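Local coordinates for 16S rRNA methylase (Uncultured bacterium, PDB 7JLZ), which probably methylates N1 of adenine 1408 in the 16S rRNA of the 30S ribosomal subunit, a modification associated with aminoglycoside resistance, at residues V39-K44 with E71-I77; D30-G34 with I100-L106. All coordinates share one frame; numbering follows the deposited sequence. Where two conformers were deposited one is given.

Contact 1: residues V39-K44 with E71-I77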
loop_
_atom_site.group_PDB
_atom_site.type_symbol
_atom_site.label_atom_id
_atom_site.label_comp_id
_atom_site.label_asym_id
_atom_site.label_seq_id
_atom_site.Cartn_x
_atom_site.Cartn_y
_atom_site.Cartn_z
ATOM N N VAL A 39 1.054 8.852 -0.229
ATOM C CA VAL A 39 -0.124 9.223 -1.012
ATOM C C VAL A 39 0.014 10.652 -1.521
ATOM O O VAL A 39 -0.159 10.931 -2.715
ATOM C CB VAL A 39 -1.389 9.053 -0.158
ATOM C CG1 VAL A 39 -2.611 9.607 -0.912
ATOM C CG2 VAL A 39 -1.582 7.567 0.194
ATOM N N TYR A 40 0.351 11.573 -0.615
ATOM C CA TYR A 40 0.517 12.981 -0.966
ATOM C C TYR A 40 1.616 13.178 -2.007
ATOM O O TYR A 40 1.424 13.872 -3.012
ATOM C CB TYR A 40 0.832 13.761 0.311
ATOM C CG TYR A 40 1.367 15.169 0.140
ATOM C CD1 TYR A 40 0.511 16.255 0.022
ATOM C CD2 TYR A 40 2.737 15.421 0.175
ATOM C CE1 TYR A 40 1.014 17.553 -0.103
ATOM C CE2 TYR A 40 3.237 16.706 0.058
ATOM C CZ TYR A 40 2.371 17.764 -0.080
ATOM O OH TYR A 40 2.869 19.045 -0.195
ATOM N N LYS A 41 2.788 12.594 -1.765
ATOM C CA LYS A 41 3.904 12.798 -2.675
ATOM C C LYS A 41 3.587 12.255 -4.060
ATOM O O LYS A 41 3.863 12.910 -5.072
ATOM C CB LYS A 41 5.156 12.143 -2.097
ATOM C CG LYS A 41 5.650 12.811 -0.820
ATOM C CD LYS A 41 6.314 14.161 -1.106
ATOM C CE LYS A 41 6.967 14.765 0.140
ATOM N NZ LYS A 41 7.739 16.020 -0.169
ATOM N N ASN A 42 2.972 11.073 -4.130
ATOM C CA ASN A 42 2.699 10.489 -5.436
ATOM C C ASN A 42 1.559 11.209 -6.147
ATOM O O ASN A 42 1.627 11.421 -7.366
ATOM C CB ASN A 42 2.435 8.990 -5.291
ATOM C CG ASN A 42 3.727 8.189 -5.280
ATOM O OD1 ASN A 42 4.154 7.685 -4.247
ATOM N ND2 ASN A 42 4.368 8.091 -6.438
ATOM N N ALA A 43 0.536 11.642 -5.403
ATOM C CA ALA A 43 -0.542 12.427 -6.006
ATOM C C ALA A 43 -0.018 13.704 -6.657
ATOM O O ALA A 43 -0.409 14.052 -7.777
ATOM C CB ALA A 43 -1.598 12.763 -4.954
ATOM N N LYS A 44 0.873 14.420 -5.963
ATOM C CA LYS A 44 1.442 15.642 -6.533
ATOM C C LYS A 44 2.179 15.372 -7.835
ATOM O O LYS A 44 2.214 16.236 -8.714
ATOM C CB LYS A 44 2.392 16.294 -5.531
ATOM C CG LYS A 44 1.712 17.038 -4.406
ATOM C CD LYS A 44 2.750 17.464 -3.383
ATOM C CE LYS A 44 3.761 18.414 -3.978
ATOM N NZ LYS A 44 3.247 19.809 -3.988
ATOM N N GLU A 71 -3.598 22.267 0.036
ATOM C CA GLU A 71 -2.841 22.470 -1.192
ATOM C C GLU A 71 -3.614 22.067 -2.440
ATOM O O GLU A 71 -3.036 22.062 -3.532
ATOM C CB GLU A 71 -1.514 21.709 -1.122
ATOM C CG GLU A 71 -0.538 22.309 -0.129
ATOM C CD GLU A 71 0.540 21.341 0.312
ATOM O OE1 GLU A 71 0.796 21.253 1.535
ATOM O OE2 GLU A 71 1.130 20.671 -0.561
ATOM N N ASN A 72 -4.898 21.735 -2.300
ATOM C CA ASN A 72 -5.749 21.372 -3.434
ATOM C C ASN A 72 -5.180 20.177 -4.197
ATOM O O ASN A 72 -5.214 20.131 -5.428
ATOM C CB ASN A 72 -5.964 22.568 -4.368
ATOM C CG ASN A 72 -7.316 22.532 -5.060
ATOM O OD1 ASN A 72 -8.340 22.246 -4.436
ATOM N ND2 ASN A 72 -7.324 22.813 -6.358
ATOM N N ILE A 73 -4.639 19.211 -3.461
ATOM C CA ILE A 73 -4.170 17.948 -4.061
ATOM C C ILE A 73 -5.382 17.024 -4.069
ATOM O O ILE A 73 -5.561 16.157 -3.212
ATOM C CB ILE A 73 -2.978 17.354 -3.305
ATOM C CG1 ILE A 73 -1.885 18.405 -3.087
ATOM C CG2 ILE A 73 -2.426 16.141 -4.043
ATOM C CD1 ILE A 73 -1.296 18.954 -4.359
ATOM N N THR A 74 -6.241 17.214 -5.074
ATOM C CA THR A 74 -7.554 16.584 -5.077
ATOM C C THR A 74 -7.517 15.108 -5.458
ATOM O O THR A 74 -8.525 14.415 -5.274
ATOM C CB THR A 74 -8.493 17.342 -6.020
ATOM O OG1 THR A 74 -7.831 17.578 -7.266
ATOM C CG2 THR A 74 -8.891 18.681 -5.409
ATOM N N ASN A 75 -6.394 14.611 -5.973
ATOM C CA ASN A 75 -6.264 13.199 -6.305
ATOM C C ASN A 75 -5.612 12.398 -5.186
ATOM O O ASN A 75 -5.097 11.299 -5.436
ATOM C CB ASN A 75 -5.488 13.027 -7.612
ATOM C CG ASN A 75 -4.088 13.618 -7.550
ATOM O OD1 ASN A 75 -3.848 14.642 -6.902
ATOM N ND2 ASN A 75 -3.154 12.973 -8.238
ATOM N N ALA A 76 -5.620 12.927 -3.964
ATOM C CA ALA A 76 -5.185 12.204 -2.775
ATOM C C ALA A 76 -6.370 12.122 -1.824
ATOM O O ALA A 76 -6.953 13.150 -1.472
ATOM C CB ALA A 76 -3.993 12.897 -2.109
ATOM N N ILE A 77 -6.740 10.906 -1.429
ATOM C CA ILE A 77 -7.821 10.711 -0.475
ATOM C C ILE A 77 -7.364 9.713 0.581
ATOM O O ILE A 77 -6.555 8.817 0.311
ATOM C CB ILE A 77 -9.117 10.256 -1.183
ATOM C CG1 ILE A 77 -10.303 10.294 -0.224
ATOM C CG2 ILE A 77 -8.952 8.885 -1.787
ATOM C CD1 ILE A 77 -11.582 9.812 -0.852
HETATM O O HOH W 1 1.136 21.811 -3.051
#
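Val39 opens the contact near the start of helix 37-45, where its CG1, anti to the backbone N (chi1 173°), lies 3.8 Å from Ala76 CB at the start of strand 76-80. Next along, Tyr40 reaches across to Glu71. Its OH donates a hydrogen bond to Glu71 OE2, modelled at 2.4 Å, a length short enough to be doubtful in detail; OE2 lies at the ring edge, in the ring plane, and the carboxylate stands almost perpendicular to the ring, at 88°. Glu71 OE1 is engaged by a salt bridge to Lys67. Ala43 turns its CB toward 71-77, 3.6 Å from Ile73 CG2, and it also meets Ala76 CB and Asn75 OD1. The pair of segments belongs to the Rossmann-like methyltransferase fold, joining the helix after the first strand of the large sheet to the loop between helix 58-70 and edge strand 76-80. Ala43 O accepts a nearly straight hydrogen bond, 3.0 Å, from Asn75 ND2, with the oxygen close to the Asn75 amide plane but ND2 tilted out of the Ala43 carbonyl plane; the same nitrogen also bonds Thr49 O. Lys44 CD lies over one face of the Tyr40 ring, near its rim, while Lys44 CG packs 3.6 Å from Ile73 CD1. Bends at chi3 and chi4 leave Lys44 NZ 4.1 Å from Glu71 OE2, beyond a salt bridge; a water links the two, weakly at the lysine.

Contact 2: residues D30-G34 with I100-L106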
loop_
_atom_site.group_PDB
_atom_site.type_symbol
_atom_site.label_atom_id
_atom_site.label_comp_id
_atom_site.label_asym_id
_atom_site.label_seq_id
_atom_site.Cartn_x
_atom_site.Cartn_y
_atom_site.Cartn_z
ATOM N N ASP A 30 -2.997 2.541 -1.458
ATOM C CA ASP A 30 -1.705 2.524 -0.766
ATOM C C ASP A 30 -1.907 2.139 0.694
ATOM O O ASP A 30 -2.563 2.867 1.445
ATOM C CB ASP A 30 -1.037 3.895 -0.866
ATOM C CG ASP A 30 -0.693 4.250 -2.278
ATOM O OD1 ASP A 30 -0.068 3.403 -2.940
ATOM O OD2 ASP A 30 -1.065 5.343 -2.744
ATOM N N LEU A 31 -1.325 1.012 1.101
ATOM C CA LEU A 31 -1.449 0.502 2.457
ATOM C C LEU A 31 -0.096 0.539 3.135
ATOM O O LEU A 31 0.926 0.281 2.494
ATOM C CB LEU A 31 -1.952 -0.943 2.467
ATOM C CG LEU A 31 -3.167 -1.241 1.605
ATOM C CD1 LEU A 31 -3.531 -2.710 1.754
ATOM C CD2 LEU A 31 -4.300 -0.330 2.048
ATOM N N GLY A 32 -0.093 0.834 4.431
ATOM C CA GLY A 32 1.149 0.812 5.182
ATOM C C GLY A 32 1.995 2.060 5.060
ATOM O O GLY A 32 3.210 1.997 5.295
ATOM N N THR A 33 1.407 3.188 4.687
ATOM C CA THR A 33 2.205 4.395 4.474
ATOM C C THR A 33 2.541 5.126 5.766
ATOM O O THR A 33 3.264 6.129 5.710
ATOM C CB THR A 33 1.492 5.354 3.508
ATOM O OG1 THR A 33 0.298 5.847 4.118
ATOM C CG2 THR A 33 1.118 4.643 2.200
ATOM N N GLY A 34 2.074 4.655 6.925
ATOM C CA GLY A 34 2.429 5.339 8.163
ATOM C C GLY A 34 1.557 6.557 8.399
ATOM O O GLY A 34 0.610 6.510 9.189
ATOM N N ILE A 100 3.188 -1.335 1.836
ATOM C CA ILE A 100 4.446 -1.118 2.538
ATOM C C ILE A 100 4.282 -1.781 3.899
ATOM O O ILE A 100 3.710 -1.201 4.832
ATOM C CB ILE A 100 4.795 0.367 2.643
ATOM C CG1 ILE A 100 4.754 0.994 1.247
ATOM C CG2 ILE A 100 6.171 0.544 3.316
ATOM C CD1 ILE A 100 4.816 2.507 1.234
ATOM N N LEU A 101 4.780 -3.010 4.020
ATOM C CA LEU A 101 4.537 -3.776 5.228
ATOM C C LEU A 101 5.254 -3.129 6.417
ATOM O O LEU A 101 6.250 -2.421 6.244
ATOM C CB LEU A 101 4.979 -5.229 5.038
ATOM C CG LEU A 101 4.033 -6.055 4.152
ATOM C CD1 LEU A 101 4.563 -7.465 3.979
ATOM C CD2 LEU A 101 2.641 -6.098 4.739
ATOM N N PRO A 102 4.737 -3.311 7.636
ATOM C CA PRO A 102 3.508 -4.034 7.967
ATOM C C PRO A 102 2.246 -3.202 7.795
ATOM O O PRO A 102 2.286 -1.968 7.800
ATOM C CB PRO A 102 3.713 -4.390 9.435
ATOM C CG PRO A 102 4.517 -3.245 9.963
ATOM C CD PRO A 102 5.461 -2.880 8.851
ATOM N N TRP A 103 1.117 -3.892 7.619
ATOM C CA TRP A 103 -0.197 -3.261 7.654
ATOM C C TRP A 103 -1.072 -4.208 8.467
ATOM O O TRP A 103 -1.881 -4.962 7.928
ATOM C CB TRP A 103 -0.753 -3.006 6.254
ATOM C CG TRP A 103 -1.930 -2.059 6.216
ATOM C CD1 TRP A 103 -1.921 -0.725 6.535
ATOM C CD2 TRP A 103 -3.282 -2.363 5.825
ATOM N NE1 TRP A 103 -3.176 -0.188 6.361
ATOM C CE2 TRP A 103 -4.027 -1.172 5.936
ATOM C CE3 TRP A 103 -3.931 -3.526 5.402
ATOM C CZ2 TRP A 103 -5.382 -1.107 5.627
ATOM C CZ3 TRP A 103 -5.280 -3.460 5.095
ATOM C CH2 TRP A 103 -5.988 -2.259 5.211
ATOM N N GLY A 104 -0.885 -4.180 9.783
ATOM C CA GLY A 104 -1.712 -5.001 10.651
ATOM C C GLY A 104 -1.422 -6.469 10.438
ATOM O O GLY A 104 -0.264 -6.897 10.390
ATOM N N SER A 105 -2.483 -7.257 10.283
ATOM C CA SER A 105 -2.350 -8.697 10.109
ATOM C C SER A 105 -2.017 -9.103 8.677
ATOM O O SER A 105 -1.794 -10.292 8.428
ATOM C CB SER A 105 -3.639 -9.385 10.541
ATOM O OG SER A 105 -4.729 -8.859 9.805
ATOM N N LEU A 106 -1.984 -8.163 7.736
ATOM C CA LEU A 106 -1.828 -8.515 6.327
ATOM C C LEU A 106 -0.449 -9.116 6.076
ATOM O O LEU A 106 0.572 -8.470 6.339
ATOM C CB LEU A 106 -2.033 -7.279 5.455
ATOM C CG LEU A 106 -2.118 -7.564 3.957
ATOM C CD1 LEU A 106 -3.260 -8.538 3.667
ATOM C CD2 LEU A 106 -2.286 -6.281 3.167
#
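Leu31 O, at the end of strand 26-31, accepts a nearly straight hydrogen bond from Ile100 N (2.9 Å, 175° at the hydrogen), and just beyond it the Gly32 and Ile100 backbones close to 4.6 Å between CA atoms. Gly32 CA makes a CA-H...O contact with Ile100 O, 3.3 Å away. Leu31 then packs broadly on Trp103. Its CB sits over the five-membered ring, 3.8 Å from the centroid and only 8° off the normal, a CH-pi contact, while CD1 lies against CE3 and CZ3 and CD2 against CZ2 of the same indole. In a Rossmann-like methyltransferase these are the C-terminal ends of the adjacent parallel first and fourth strands, and the glycine-bearing turn after the first probably helps bind S-adenosylmethionine, as in relatives. A cis peptide before Pro102 lies between Ile100 and the tryptophan. With CG anti to the backbone N (chi1 -166°), the indole turns back over Leu31; its NE1 is fixed by a hydrogen bond to Ile54 O. Gly32 N, 3.2 Å from Trp103 CD1, is bonded to Glu55 OE2. Leu106, the last residue of a type II' turn that starts at Trp103, adds CD2 at 4.0 Å from Leu31 CD1.

From the N terminus the chain runs along strand 26-31 into the turn of contact 2, then through helix 37-45, strand 49-55 and helix 58-70 to strand 76-80. Contact 1 closes the inner loop. Contact 2 closes the wider one when strand 94-100 returns beside strand 26-31, so contact 1 is nested within it and the two do not cross. Their centres are about 19 Å apart, yet Val39 CG2 packs 3.7 Å from Asp30 OD2. Contact 2 thus joins two central strand ends, whereas contact 1 packs helix 37-45 against the entry to edge strand 76-80.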